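Putative dioxygenase (1H-3-hydroxy-4-oxoquinaldine 2,4-dioxygenase) (Mycobacteroides abscessus subsp. abscessus, PDB 6RA3) cleaves the quinolone ring of the Pseudomonas quinolone signal (PQS) with dioxygen, releasing N-octanoylanthranilate and carbon monoxide. Local coordinates at residues Q112-V117 with E206-R211; R50-C55 with L85-F90; K5-V10 with I79-A84; V66-I71 with W180-R185; D15-E20 with Y44-Q49. All coordinates share one frame; numbering follows the deposited sequence.

Interaction 1 (Q112-V117 with E206-R211); sequences QRVPAV and EPCAIR
The side chains of Q112 and E206 open the contact at its exposed end, crossing at about a right angle with the amide and carboxylate planes 48° apart. The nearest atoms, Q112 OE1 and E206 OE2, are 3.6 Å apart and both oxygens; E206 OE2 finds its hydrogen bond at A111 N instead. Further on, V114 O lies against C208 CB at 3.2 Å, while V114 CG1 comes loosely near C208 SG. Backbone pairing begins at P115, whose O accepts A209 N at 3.2 Å. At A116 the chain runs level with A209, and the methyl CB atoms of the two share one face of the sheet, 4.2 Å apart. V117 uses both its backbone groups: its N gives a hydrogen bond to A209 O (2.9 Å) and its O takes one from R211 N (2.9 Å). On the other face V117 CG2 touches C208 SG at 3.9 Å, the sulfur being turned there by a chi1 of 69°. Staggered bonds reaching from V117 to the residues before and after I210 mark parallel strand pairing, here joining strands 116-120 and 209-214 in the central sheet of the alpha/beta-hydrolase fold.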
# COMPACT_ATOMS: atom_id res chain seq x y z
N GLN A 112 -5.09 5.17 34.64
CA GLN A 112 -5.89 6.27 34.09
C GLN A 112 -5.64 6.42 32.59
O GLN A 112 -6.59 6.56 31.81
CB GLN A 112 -5.57 7.57 34.83
CG GLN A 112 -5.99 7.62 36.33
CD GLN A 112 -5.00 6.92 37.29
OE1 GLN A 112 -3.78 7.10 37.19
NE2 GLN A 112 -5.53 6.12 38.22
N ARG A 113 -4.37 6.36 32.17
CA ARG A 113 -4.04 6.39 30.75
C ARG A 113 -4.40 5.08 30.07
O ARG A 113 -4.89 5.08 28.94
CB ARG A 113 -2.55 6.71 30.56
CG ARG A 113 -2.03 6.60 29.11
CD ARG A 113 -2.23 7.91 28.35
NE ARG A 113 -1.72 7.87 26.98
CZ ARG A 113 -0.50 8.25 26.60
NH1 ARG A 113 0.40 8.69 27.48
NH2 ARG A 113 -0.17 8.18 25.32
N VAL A 114 -4.18 3.95 30.74
CA VAL A 114 -4.54 2.64 30.19
C VAL A 114 -5.48 1.95 31.17
O VAL A 114 -5.03 1.21 32.07
CB VAL A 114 -3.29 1.78 29.91
CG1 VAL A 114 -3.67 0.33 29.57
CG2 VAL A 114 -2.52 2.40 28.76
N PRO A 115 -6.80 2.17 31.04
CA PRO A 115 -7.76 1.61 32.00
C PRO A 115 -8.10 0.16 31.77
O PRO A 115 -8.75 -0.45 32.62
CB PRO A 115 -9.00 2.48 31.77
CG PRO A 115 -8.94 2.73 30.30
CD PRO A 115 -7.48 2.98 30.01
N ALA A 116 -7.72 -0.42 30.64
CA ALA A 116 -8.04 -1.81 30.42
C ALA A 116 -7.12 -2.38 29.35
O ALA A 116 -6.51 -1.65 28.57
CB ALA A 116 -9.51 -1.98 30.02
N VAL A 117 -7.06 -3.71 29.33
CA VAL A 117 -6.22 -4.49 28.42
C VAL A 117 -6.93 -5.79 28.13
O VAL A 117 -7.29 -6.53 29.05
CB VAL A 117 -4.83 -4.83 29.01
CG1 VAL A 117 -4.08 -5.83 28.10
CG2 VAL A 117 -4.01 -3.59 29.26
N GLU A 206 -0.41 -0.58 39.85
CA GLU A 206 -1.85 -0.39 40.01
C GLU A 206 -2.56 -1.10 38.86
O GLU A 206 -2.71 -0.54 37.77
CB GLU A 206 -2.21 1.10 40.05
CG GLU A 206 -1.57 2.00 38.99
CD GLU A 206 -2.38 3.28 38.73
OE1 GLU A 206 -3.23 3.65 39.57
OE2 GLU A 206 -2.16 3.91 37.68
N PRO A 207 -2.99 -2.35 39.06
CA PRO A 207 -3.58 -3.12 37.96
C PRO A 207 -4.81 -2.44 37.38
O PRO A 207 -5.78 -2.17 38.09
CB PRO A 207 -3.94 -4.47 38.60
CG PRO A 207 -3.21 -4.53 39.86
CD PRO A 207 -2.93 -3.13 40.31
N CYS A 208 -4.76 -2.17 36.08
CA CYS A 208 -5.97 -1.84 35.34
C CYS A 208 -6.83 -3.10 35.15
O CYS A 208 -6.44 -4.21 35.53
CB CYS A 208 -5.60 -1.23 33.98
SG CYS A 208 -4.84 -2.44 32.87
N ALA A 209 -8.01 -2.93 34.57
CA ALA A 209 -8.86 -4.07 34.24
C ALA A 209 -8.24 -4.89 33.13
O ALA A 209 -7.90 -4.36 32.06
CB ALA A 209 -10.25 -3.60 33.83
N ILE A 210 -8.08 -6.18 33.36
CA ILE A 210 -7.46 -7.06 32.38
C ILE A 210 -8.42 -8.19 32.06
O ILE A 210 -9.05 -8.75 32.97
CB ILE A 210 -6.11 -7.60 32.89
CG1 ILE A 210 -5.14 -6.44 33.10
CG2 ILE A 210 -5.58 -8.63 31.95
CD1 ILE A 210 -3.92 -6.77 33.93
N ARG A 211 -8.54 -8.53 30.78
CA ARG A 211 -9.38 -9.63 30.35
C ARG A 211 -8.60 -10.51 29.39
O ARG A 211 -8.07 -10.03 28.38
CB ARG A 211 -10.68 -9.16 29.67
CG ARG A 211 -11.57 -10.34 29.19
CD ARG A 211 -13.06 -10.00 28.93
NE ARG A 211 -13.62 -9.05 29.90
CZ ARG A 211 -14.81 -8.46 29.78
NH1 ARG A 211 -15.60 -8.70 28.73
NH2 ARG A 211 -15.21 -7.62 30.72

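Interaction 2 (R50-C55 with L85-F90); sequences RTVRVC and LEVDSF
The guanidinium of R50 meets the carbonyl of L85, a side chain gripping the C-terminal end of helix 71-84, just past its last residue. R50 NH2 donates to L85 O at 3.1 Å, in the carbonyl plane and on a lone pair, although the oxygen is tilted 21° from the guanidinium plane; R50 NH1 adds a weak bond to the same oxygen at 3.4 Å. One face of the guanidinium is covered by V87, whose CG2 comes to 3.7 Å from R50 NH1. Beneath this polar layer the contact is apolar: V52 CG1 and L85 CD1 reach tip to tip at 4.0 Å, and V52 CG2 approaches V87 CG2 at 4.3 Å.

Several features set these groups in place. The R50 chain is fully stretched, CG opposite the backbone N (chi1 -178°), and NH2 has a second, charged partner in D16. L85 is the first residue beyond helix 71-84, and the negative end of the helix would be expected to welcome the cation. E86, with positive phi, is the C-prime residue of a Schellman motif in which V87 N returns to L82 O, while its carboxylate binds W144 and F177 of the second subunit. The whole belongs to a beta-alpha-beta crossover, in which helix 71-84 connects parallel strands 51-54 and 90-95 with strand 24-28 between them.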
# COMPACT_ATOMS: atom_id res chain seq x y z
N ARG A 50 -12.18 5.27 18.07
CA ARG A 50 -10.94 5.42 17.33
C ARG A 50 -10.12 4.18 17.58
O ARG A 50 -9.90 3.79 18.73
CB ARG A 50 -10.17 6.66 17.77
CG ARG A 50 -8.84 6.93 17.01
CD ARG A 50 -8.07 8.10 17.61
NE ARG A 50 -6.89 8.44 16.84
CZ ARG A 50 -6.05 9.41 17.15
NH1 ARG A 50 -6.23 10.13 18.23
NH2 ARG A 50 -5.01 9.65 16.36
N THR A 51 -9.72 3.52 16.49
CA THR A 51 -8.91 2.32 16.53
C THR A 51 -7.58 2.57 15.81
O THR A 51 -7.57 3.02 14.66
CB THR A 51 -9.68 1.18 15.88
OG1 THR A 51 -10.84 0.92 16.67
CG2 THR A 51 -8.81 -0.09 15.76
N VAL A 52 -6.48 2.31 16.51
CA VAL A 52 -5.12 2.44 15.99
C VAL A 52 -4.53 1.04 15.97
O VAL A 52 -4.35 0.42 17.03
CB VAL A 52 -4.25 3.38 16.85
CG1 VAL A 52 -2.77 3.34 16.40
CG2 VAL A 52 -4.76 4.79 16.83
N ARG A 53 -4.28 0.51 14.78
CA ARG A 53 -3.64 -0.80 14.64
C ARG A 53 -2.14 -0.59 14.50
O ARG A 53 -1.70 0.23 13.68
CB ARG A 53 -4.19 -1.58 13.46
CG ARG A 53 -5.67 -1.85 13.51
CD ARG A 53 -6.07 -2.84 12.44
NE ARG A 53 -5.95 -2.21 11.13
CZ ARG A 53 -6.02 -2.86 9.97
NH1 ARG A 53 -6.21 -4.17 9.93
NH2 ARG A 53 -5.92 -2.17 8.85
N VAL A 54 -1.35 -1.29 15.32
CA VAL A 54 0.08 -1.02 15.45
C VAL A 54 0.87 -2.25 15.05
O VAL A 54 0.56 -3.37 15.44
CB VAL A 54 0.45 -0.59 16.88
CG1 VAL A 54 1.96 -0.45 17.00
CG2 VAL A 54 -0.23 0.69 17.25
N CYS A 55 1.92 -2.02 14.26
CA CYS A 55 2.87 -3.05 13.88
C CYS A 55 4.10 -2.93 14.77
O CYS A 55 4.48 -1.83 15.16
CB CYS A 55 3.29 -2.90 12.41
SG CYS A 55 2.05 -3.27 11.17
N LEU A 85 0.55 10.43 18.06
CA LEU A 85 -0.81 10.51 17.50
C LEU A 85 -1.81 11.17 18.45
O LEU A 85 -3.02 11.13 18.16
CB LEU A 85 -1.30 9.12 17.13
CG LEU A 85 -0.52 8.38 16.04
CD1 LEU A 85 -0.94 6.92 15.98
CD2 LEU A 85 -0.71 9.05 14.70
N GLU A 86 -1.32 11.77 19.52
CA GLU A 86 -2.11 12.36 20.61
C GLU A 86 -3.28 11.47 21.01
O GLU A 86 -4.44 11.91 21.13
CB GLU A 86 -2.58 13.75 20.25
CG GLU A 86 -1.47 14.67 19.89
CD GLU A 86 -2.00 15.98 19.34
OE1 GLU A 86 -2.64 16.75 20.11
OE2 GLU A 86 -1.78 16.22 18.12
N VAL A 87 -2.98 10.20 21.23
CA VAL A 87 -3.91 9.28 21.86
C VAL A 87 -3.73 9.46 23.35
O VAL A 87 -2.62 9.34 23.87
CB VAL A 87 -3.65 7.84 21.43
CG1 VAL A 87 -4.47 6.88 22.28
CG2 VAL A 87 -3.98 7.68 19.95
N ASP A 88 -4.81 9.80 24.05
CA ASP A 88 -4.74 9.85 25.50
C ASP A 88 -5.05 8.46 26.06
O ASP A 88 -4.19 7.57 26.03
CB ASP A 88 -5.69 10.91 26.07
CG ASP A 88 -5.44 11.17 27.57
OD1 ASP A 88 -4.51 10.55 28.15
OD2 ASP A 88 -6.15 12.02 28.15
N SER A 89 -6.26 8.24 26.56
CA SER A 89 -6.56 6.96 27.19
C SER A 89 -6.83 5.92 26.12
O SER A 89 -7.44 6.20 25.08
CB SER A 89 -7.74 7.08 28.15
OG SER A 89 -8.93 7.50 27.49
N PHE A 90 -6.37 4.70 26.37
CA PHE A 90 -6.48 3.67 25.35
C PHE A 90 -6.50 2.30 25.98
O PHE A 90 -6.05 2.09 27.11
CB PHE A 90 -5.35 3.79 24.31
CG PHE A 90 -3.94 3.62 24.86
CD1 PHE A 90 -3.21 4.72 25.31
CD2 PHE A 90 -3.33 2.39 24.85
CE1 PHE A 90 -1.89 4.57 25.78
CE2 PHE A 90 -2.01 2.23 25.30
CZ PHE A 90 -1.30 3.31 25.76

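Interaction 3 (K5-V10 with I79-A84); sequences KTVNGV and IGLLDA
G80 receives V7 directly on its backbone: with no side chain intervening, V7 CG1 comes down to 3.6 Å from G80 CA. This is a clear instance of a glycine letting a strand approach a helix closely, the short segments 5-7 and 79-84 coming within 8.6 Å axis to axis, their directions 126° apart. One residue along, L81 supplies the apolar centre. With CG opposite the backbone N (chi1 -173°), L81 brings CD1 to V7 CG2 and to K5 CD, 3.9 Å from each. The side chains of V7 and L81 cross at about a right angle. The two branches of V7 divide their work, CG1 resting on the G80 backbone and CG2 on L81.

A turn later A84 offers its CB to the aliphatic part of K5, 4.0 Å from K5 CD. Here the lysine behaves as a hydrocarbon up to CE and then bends at its last torsion (chi4 -70°), delivering NZ to R63 O of the second subunit. Beyond V7 the chain reverses through a type I' turn, closed by V10 N to V7 O at 3.0 Å. The contact therefore seats a two-residue beta hairpin, strands 3-7 and 10-17 at one margin of the sheet, against helix 71-84.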
# COMPACT_ATOMS: atom_id res chain seq x y z
N LYS A 5 5.48 6.02 11.02
CA LYS A 5 6.26 7.05 11.68
C LYS A 5 7.55 6.42 12.19
O LYS A 5 7.59 5.23 12.53
CB LYS A 5 5.57 7.71 12.90
CG LYS A 5 4.53 8.73 12.62
CD LYS A 5 3.82 9.16 13.91
CE LYS A 5 2.80 10.27 13.62
NZ LYS A 5 3.47 11.57 13.26
N THR A 6 8.59 7.23 12.23
CA THR A 6 9.81 6.93 12.98
C THR A 6 9.55 7.17 14.47
O THR A 6 9.27 8.30 14.88
CB THR A 6 10.94 7.82 12.47
OG1 THR A 6 11.15 7.55 11.08
CG2 THR A 6 12.25 7.56 13.25
N VAL A 7 9.63 6.11 15.27
CA VAL A 7 9.54 6.19 16.73
C VAL A 7 10.75 5.48 17.33
O VAL A 7 11.04 4.34 16.97
CB VAL A 7 8.27 5.52 17.28
CG1 VAL A 7 8.10 5.82 18.77
CG2 VAL A 7 7.05 5.94 16.50
N ASN A 8 11.44 6.14 18.27
CA ASN A 8 12.66 5.59 18.85
C ASN A 8 13.62 5.19 17.72
O ASN A 8 14.28 4.15 17.77
CB ASN A 8 12.39 4.39 19.77
CG ASN A 8 11.42 4.71 20.95
OD1 ASN A 8 11.50 5.76 21.58
ND2 ASN A 8 10.51 3.79 21.23
N GLY A 9 13.67 6.04 16.69
CA GLY A 9 14.57 5.86 15.56
C GLY A 9 14.31 4.66 14.68
O GLY A 9 15.15 4.36 13.81
N VAL A 10 13.22 3.93 14.90
CA VAL A 10 12.82 2.81 14.05
C VAL A 10 11.47 3.11 13.39
O VAL A 10 10.73 4.00 13.80
CB VAL A 10 12.79 1.46 14.79
CG1 VAL A 10 14.09 1.22 15.49
CG2 VAL A 10 11.59 1.35 15.80
N ILE A 79 4.05 3.08 22.77
CA ILE A 79 3.77 4.27 23.56
C ILE A 79 4.24 5.52 22.84
O ILE A 79 3.57 6.56 22.87
CB ILE A 79 4.41 4.15 24.95
CG1 ILE A 79 3.78 3.01 25.75
CG2 ILE A 79 4.30 5.49 25.70
CD1 ILE A 79 4.45 2.72 27.08
N GLY A 80 5.41 5.46 22.21
CA GLY A 80 5.90 6.65 21.53
C GLY A 80 5.01 7.03 20.36
O GLY A 80 4.79 8.21 20.09
N LEU A 81 4.48 6.02 19.66
CA LEU A 81 3.55 6.26 18.56
C LEU A 81 2.27 6.91 19.06
O LEU A 81 1.77 7.86 18.46
CB LEU A 81 3.23 4.95 17.86
CG LEU A 81 2.39 5.09 16.58
CD1 LEU A 81 3.28 5.58 15.44
CD2 LEU A 81 1.73 3.80 16.25
N LEU A 82 1.73 6.42 20.18
CA LEU A 82 0.46 6.96 20.67
C LEU A 82 0.58 8.41 21.14
O LEU A 82 -0.30 9.24 20.87
CB LEU A 82 -0.07 6.04 21.77
CG LEU A 82 -0.36 4.64 21.24
CD1 LEU A 82 -0.63 3.56 22.34
CD2 LEU A 82 -1.54 4.61 20.27
N ASP A 83 1.68 8.75 21.83
CA ASP A 83 1.98 10.14 22.16
C ASP A 83 2.07 11.00 20.91
O ASP A 83 1.59 12.13 20.90
CB ASP A 83 3.29 10.22 22.94
CG ASP A 83 3.21 9.58 24.33
OD1 ASP A 83 2.10 9.15 24.74
OD2 ASP A 83 4.26 9.49 24.99
N ALA A 84 2.69 10.49 19.84
CA ALA A 84 2.79 11.25 18.60
C ALA A 84 1.41 11.43 17.95
O ALA A 84 1.14 12.48 17.36
CB ALA A 84 3.75 10.56 17.62

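Interaction 4 (V66-I71 with W180-R185); sequences VGDFGI and WARAGR
A salt-bridge network in which one carboxylate is shared by two arginines ties the loop leading into helix 71-84 to helix 177-194. D68 OD1 is the common acceptor. R182 NE reaches D68 OD1 at 2.9 Å in a nearly straight bond, entering almost in line with the C-O bond, whereas R185 NH2 meets the same oxygen at 2.8 Å from 41° above the carboxylate plane. Each guanidinium presents its edge to the oxygen, and the two donors can share it because they approach from such different directions. The other carboxylate oxygen is used as well: a water gives a hydrogen bond to D68 OD2 at 2.6 Å and accepts one from R185 NE, so that R185 is held both directly and through solvent. R182 CA lies 3.5 Å above the centre of the R185 guanidinium.

F69 completes the contact on the more buried side. R182 CD sits over one face of the F69 ring, 3.7 Å from its centroid, in a CH-pi contact. A bend at chi3 of R182 (-53°) turns the guanidinium so that its plane is only 19° from that of the ring, while D178, one turn earlier in the same helix, forms a salt bridge with R182 NH1. F69 meets the ring of W31 and touches M179; the F69 side chain is about 11 Å from that of H97, a probable substrate-binding residue. Just beyond, G70 is the N-cap of helix 71-84, and I71 in that helix's first turn packs on V186 and A190 of helix 177-194.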
# COMPACT_ATOMS: atom_id res chain seq x y z
N VAL A 66 16.28 -5.65 11.51
CA VAL A 66 16.49 -4.55 12.42
C VAL A 66 17.42 -5.00 13.54
O VAL A 66 17.71 -6.18 13.69
CB VAL A 66 15.15 -4.03 12.99
CG1 VAL A 66 14.28 -3.46 11.86
CG2 VAL A 66 14.43 -5.15 13.73
N GLY A 67 17.91 -4.04 14.30
CA GLY A 67 18.63 -4.35 15.51
C GLY A 67 17.77 -5.15 16.48
O GLY A 67 16.54 -5.03 16.51
N ASP A 68 18.45 -5.95 17.29
CA ASP A 68 17.79 -6.86 18.21
C ASP A 68 16.93 -6.08 19.20
O ASP A 68 17.27 -4.99 19.64
CB ASP A 68 18.83 -7.70 18.96
CG ASP A 68 18.27 -9.01 19.46
OD1 ASP A 68 17.27 -9.51 18.89
OD2 ASP A 68 18.83 -9.53 20.44
N PHE A 69 15.81 -6.68 19.57
CA PHE A 69 14.83 -5.99 20.40
C PHE A 69 13.95 -7.03 21.06
O PHE A 69 13.87 -8.18 20.61
CB PHE A 69 13.99 -5.00 19.55
CG PHE A 69 12.99 -5.68 18.62
CD1 PHE A 69 13.34 -6.01 17.32
CD2 PHE A 69 11.69 -5.96 19.06
CE1 PHE A 69 12.43 -6.64 16.47
CE2 PHE A 69 10.78 -6.59 18.23
CZ PHE A 69 11.14 -6.93 16.92
N GLY A 70 13.25 -6.61 22.09
CA GLY A 70 12.21 -7.44 22.70
C GLY A 70 11.11 -6.59 23.29
O GLY A 70 10.73 -5.55 22.73
N ILE A 71 10.60 -7.01 24.46
CA ILE A 71 9.34 -6.46 24.96
C ILE A 71 9.50 -4.99 25.38
O ILE A 71 8.61 -4.17 25.12
CB ILE A 71 8.79 -7.36 26.09
CG1 ILE A 71 8.40 -8.71 25.49
CG2 ILE A 71 7.57 -6.77 26.72
CD1 ILE A 71 8.33 -9.84 26.48
N TRP A 180 11.89 -15.19 13.56
CA TRP A 180 11.44 -16.36 14.31
C TRP A 180 12.41 -16.73 15.43
O TRP A 180 11.98 -17.10 16.53
CB TRP A 180 11.24 -17.52 13.34
CG TRP A 180 9.95 -17.38 12.68
CD1 TRP A 180 9.70 -16.81 11.46
CD2 TRP A 180 8.68 -17.78 13.21
NE1 TRP A 180 8.35 -16.85 11.20
CE2 TRP A 180 7.70 -17.44 12.25
CE3 TRP A 180 8.28 -18.40 14.40
CZ2 TRP A 180 6.35 -17.70 12.46
CZ3 TRP A 180 6.94 -18.66 14.59
CH2 TRP A 180 5.99 -18.30 13.63
N ALA A 181 13.72 -16.66 15.17
CA ALA A 181 14.69 -16.84 16.25
C ALA A 181 14.48 -15.80 17.34
O ALA A 181 14.48 -16.13 18.54
CB ALA A 181 16.13 -16.80 15.71
N ARG A 182 14.25 -14.54 16.97
CA ARG A 182 14.09 -13.49 17.98
C ARG A 182 12.84 -13.72 18.83
O ARG A 182 12.86 -13.49 20.04
CB ARG A 182 14.02 -12.11 17.33
CG ARG A 182 13.66 -10.96 18.29
CD ARG A 182 13.78 -9.61 17.60
NE ARG A 182 15.10 -9.49 16.99
CZ ARG A 182 15.37 -9.57 15.69
NH1 ARG A 182 14.40 -9.75 14.78
NH2 ARG A 182 16.64 -9.48 15.29
N ALA A 183 11.75 -14.15 18.19
CA ALA A 183 10.54 -14.50 18.92
C ALA A 183 10.84 -15.57 19.96
O ALA A 183 10.45 -15.45 21.13
CB ALA A 183 9.47 -14.99 17.95
N GLY A 184 11.55 -16.62 19.55
CA GLY A 184 11.97 -17.68 20.45
C GLY A 184 12.64 -17.14 21.68
O GLY A 184 12.22 -17.43 22.80
N ARG A 185 13.69 -16.35 21.47
CA ARG A 185 14.43 -15.72 22.56
C ARG A 185 13.51 -14.93 23.48
O ARG A 185 13.60 -15.05 24.71
CB ARG A 185 15.46 -14.75 21.99
CG ARG A 185 16.87 -15.13 22.15
CD ARG A 185 17.59 -14.99 20.86
NE ARG A 185 17.48 -13.67 20.23
CZ ARG A 185 17.59 -13.49 18.92
NH1 ARG A 185 17.77 -14.52 18.13
NH2 ARG A 185 17.47 -12.28 18.39
O HOH W 1 18.82 -8.66 13.01
O HOH W 2 17.58 -11.30 21.82

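Interaction 5 (D15-E20 with Y44-Q49); sequences DDQGHE and YLRAAQ
R46 starts its side chain with CG between the backbone N and carbonyl carbon (chi1 65°) and then runs extended to NE, which carries its guanidinium over to Q17; the glutamine, with CG opposite its carbonyl carbon (chi1 -60°), reaches out to meet it. R46 NH1 donates to Q17 OE1 at 2.8 Å, almost head-on to the amide carbonyl and within the guanidinium plane, though the two flat groups are turned 69° apart. The amide is fixed at its other end too, Q17 NE2 donating to D15 OD1 at 3.2 Å. This pairing joins the end of strand 10-17 to helix 42-48, which in this alpha/beta-hydrolase fold leads from strand 24-28 to strand 51-54. Past the strand, G18 adopts a positive phi and passes close to the backbone of R46 and Q49. There a water donates to R46 O at 2.7 Å and accepts from E20 N at 3.2 Å, bridging loop and helix. E20 lays its aliphatic part against A48 and Q49, CB being 3.5 Å from A48 O and 3.9 Å from Q49 CA. Neighbouring groups face the second subunit: its Y170 forms a cation-pi contact with R46, its R169 O bonds H19 ND1, and the bound N-octanoylanthranilate touches H19.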
# COMPACT_ATOMS: atom_id res chain seq x y z
N ASP A 15 -2.17 2.01 11.24
CA ASP A 15 -3.25 2.81 10.69
C ASP A 15 -4.17 3.26 11.82
O ASP A 15 -4.16 2.71 12.93
CB ASP A 15 -3.99 2.09 9.55
CG ASP A 15 -4.87 0.95 10.01
OD1 ASP A 15 -5.59 0.42 9.14
OD2 ASP A 15 -4.86 0.58 11.22
N ASP A 16 -4.93 4.30 11.52
CA ASP A 16 -5.68 5.08 12.50
C ASP A 16 -7.04 5.36 11.89
O ASP A 16 -7.11 6.06 10.87
CB ASP A 16 -4.90 6.36 12.81
CG ASP A 16 -5.70 7.37 13.60
OD1 ASP A 16 -6.73 6.96 14.18
OD2 ASP A 16 -5.28 8.57 13.63
N GLN A 17 -8.11 4.81 12.47
CA GLN A 17 -9.45 4.84 11.91
C GLN A 17 -10.46 5.12 13.02
O GLN A 17 -10.34 4.56 14.12
CB GLN A 17 -9.81 3.51 11.21
CG GLN A 17 -8.90 3.14 10.05
CD GLN A 17 -9.47 2.07 9.17
OE1 GLN A 17 -10.63 2.12 8.76
NE2 GLN A 17 -8.66 1.09 8.86
N GLY A 18 -11.43 5.99 12.75
CA GLY A 18 -12.54 6.31 13.65
C GLY A 18 -12.32 7.59 14.44
O GLY A 18 -11.18 8.03 14.67
N HIS A 19 -13.44 8.25 14.84
CA HIS A 19 -13.32 9.46 15.65
C HIS A 19 -14.27 9.51 16.85
O HIS A 19 -14.39 10.57 17.48
CB HIS A 19 -13.53 10.70 14.77
CG HIS A 19 -12.32 11.09 13.98
ND1 HIS A 19 -12.09 10.66 12.69
CD2 HIS A 19 -11.26 11.86 14.31
CE1 HIS A 19 -10.95 11.16 12.25
NE2 HIS A 19 -10.42 11.89 13.22
N GLU A 20 -14.93 8.43 17.20
CA GLU A 20 -15.77 8.42 18.39
C GLU A 20 -14.96 8.88 19.60
O GLU A 20 -13.73 8.77 19.60
CB GLU A 20 -16.34 7.03 18.62
CG GLU A 20 -17.33 6.62 17.55
CD GLU A 20 -18.57 7.53 17.53
OE1 GLU A 20 -18.85 8.17 18.57
OE2 GLU A 20 -19.25 7.62 16.48
N TYR A 44 -15.75 -3.67 13.24
CA TYR A 44 -16.48 -3.58 14.50
C TYR A 44 -15.78 -2.64 15.47
O TYR A 44 -16.43 -1.85 16.15
CB TYR A 44 -16.64 -4.97 15.12
CG TYR A 44 -17.27 -5.99 14.20
CD1 TYR A 44 -18.65 -6.08 14.06
CD2 TYR A 44 -16.49 -6.87 13.47
CE1 TYR A 44 -19.22 -7.01 13.21
CE2 TYR A 44 -17.06 -7.80 12.62
CZ TYR A 44 -18.43 -7.88 12.50
OH TYR A 44 -18.99 -8.81 11.66
N LEU A 45 -14.45 -2.68 15.53
CA LEU A 45 -13.73 -1.80 16.46
C LEU A 45 -13.88 -0.34 16.06
O LEU A 45 -14.11 0.54 16.91
CB LEU A 45 -12.24 -2.18 16.51
CG LEU A 45 -11.88 -3.56 17.09
CD1 LEU A 45 -10.36 -3.78 17.08
CD2 LEU A 45 -12.46 -3.72 18.52
N ARG A 46 -13.72 -0.05 14.77
CA ARG A 46 -13.67 1.35 14.34
C ARG A 46 -15.06 2.00 14.41
O ARG A 46 -15.16 3.22 14.53
CB ARG A 46 -13.07 1.46 12.92
CG ARG A 46 -13.90 0.82 11.82
CD ARG A 46 -13.41 1.13 10.41
NE ARG A 46 -14.42 0.84 9.39
CZ ARG A 46 -14.23 0.95 8.07
NH1 ARG A 46 -13.05 1.35 7.60
NH2 ARG A 46 -15.19 0.67 7.19
N ALA A 47 -16.12 1.19 14.34
CA ALA A 47 -17.46 1.72 14.57
C ALA A 47 -17.63 2.15 16.02
O ALA A 47 -18.42 3.05 16.30
CB ALA A 47 -18.51 0.69 14.20
N ALA A 48 -16.89 1.53 16.94
CA ALA A 48 -17.08 1.80 18.36
C ALA A 48 -16.18 2.91 18.87
O ALA A 48 -16.62 3.75 19.66
CB ALA A 48 -16.84 0.50 19.15
N GLN A 49 -14.93 2.96 18.43
CA GLN A 49 -13.96 3.91 18.96
C GLN A 49 -12.91 4.17 17.90
O GLN A 49 -12.72 3.38 16.99
CB GLN A 49 -13.23 3.38 20.21
CG GLN A 49 -14.09 2.81 21.33
CD GLN A 49 -14.86 3.88 22.10
OE1 GLN A 49 -14.41 5.04 22.23
NE2 GLN A 49 -16.03 3.50 22.62
O HOH W 3 -15.09 5.81 15.40

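How the interactions relate
From the N terminus, interaction 3 opens first, and interaction 5 opens and closes wholly inside its loop. Interactions 2 and 4 then open before interaction 3 closes on helix 71-84, and interaction 2 closes straight afterwards, so these three cross one another. Interaction 1 follows interaction 2 in series but crosses interaction 4, which closes before the chain returns to strand 209-214. Interactions 3, 5 and 2 gather at the end of the sheet formed by strands 3-7, 10-17 and 51-54, and all touch the second subunit; R53 to D15 links the last two. R113 bonds D83 and D88, connecting interaction 1 to interactions 3 and 2, while interaction 4 ties helix 177-194 to the loop before helix 71-84.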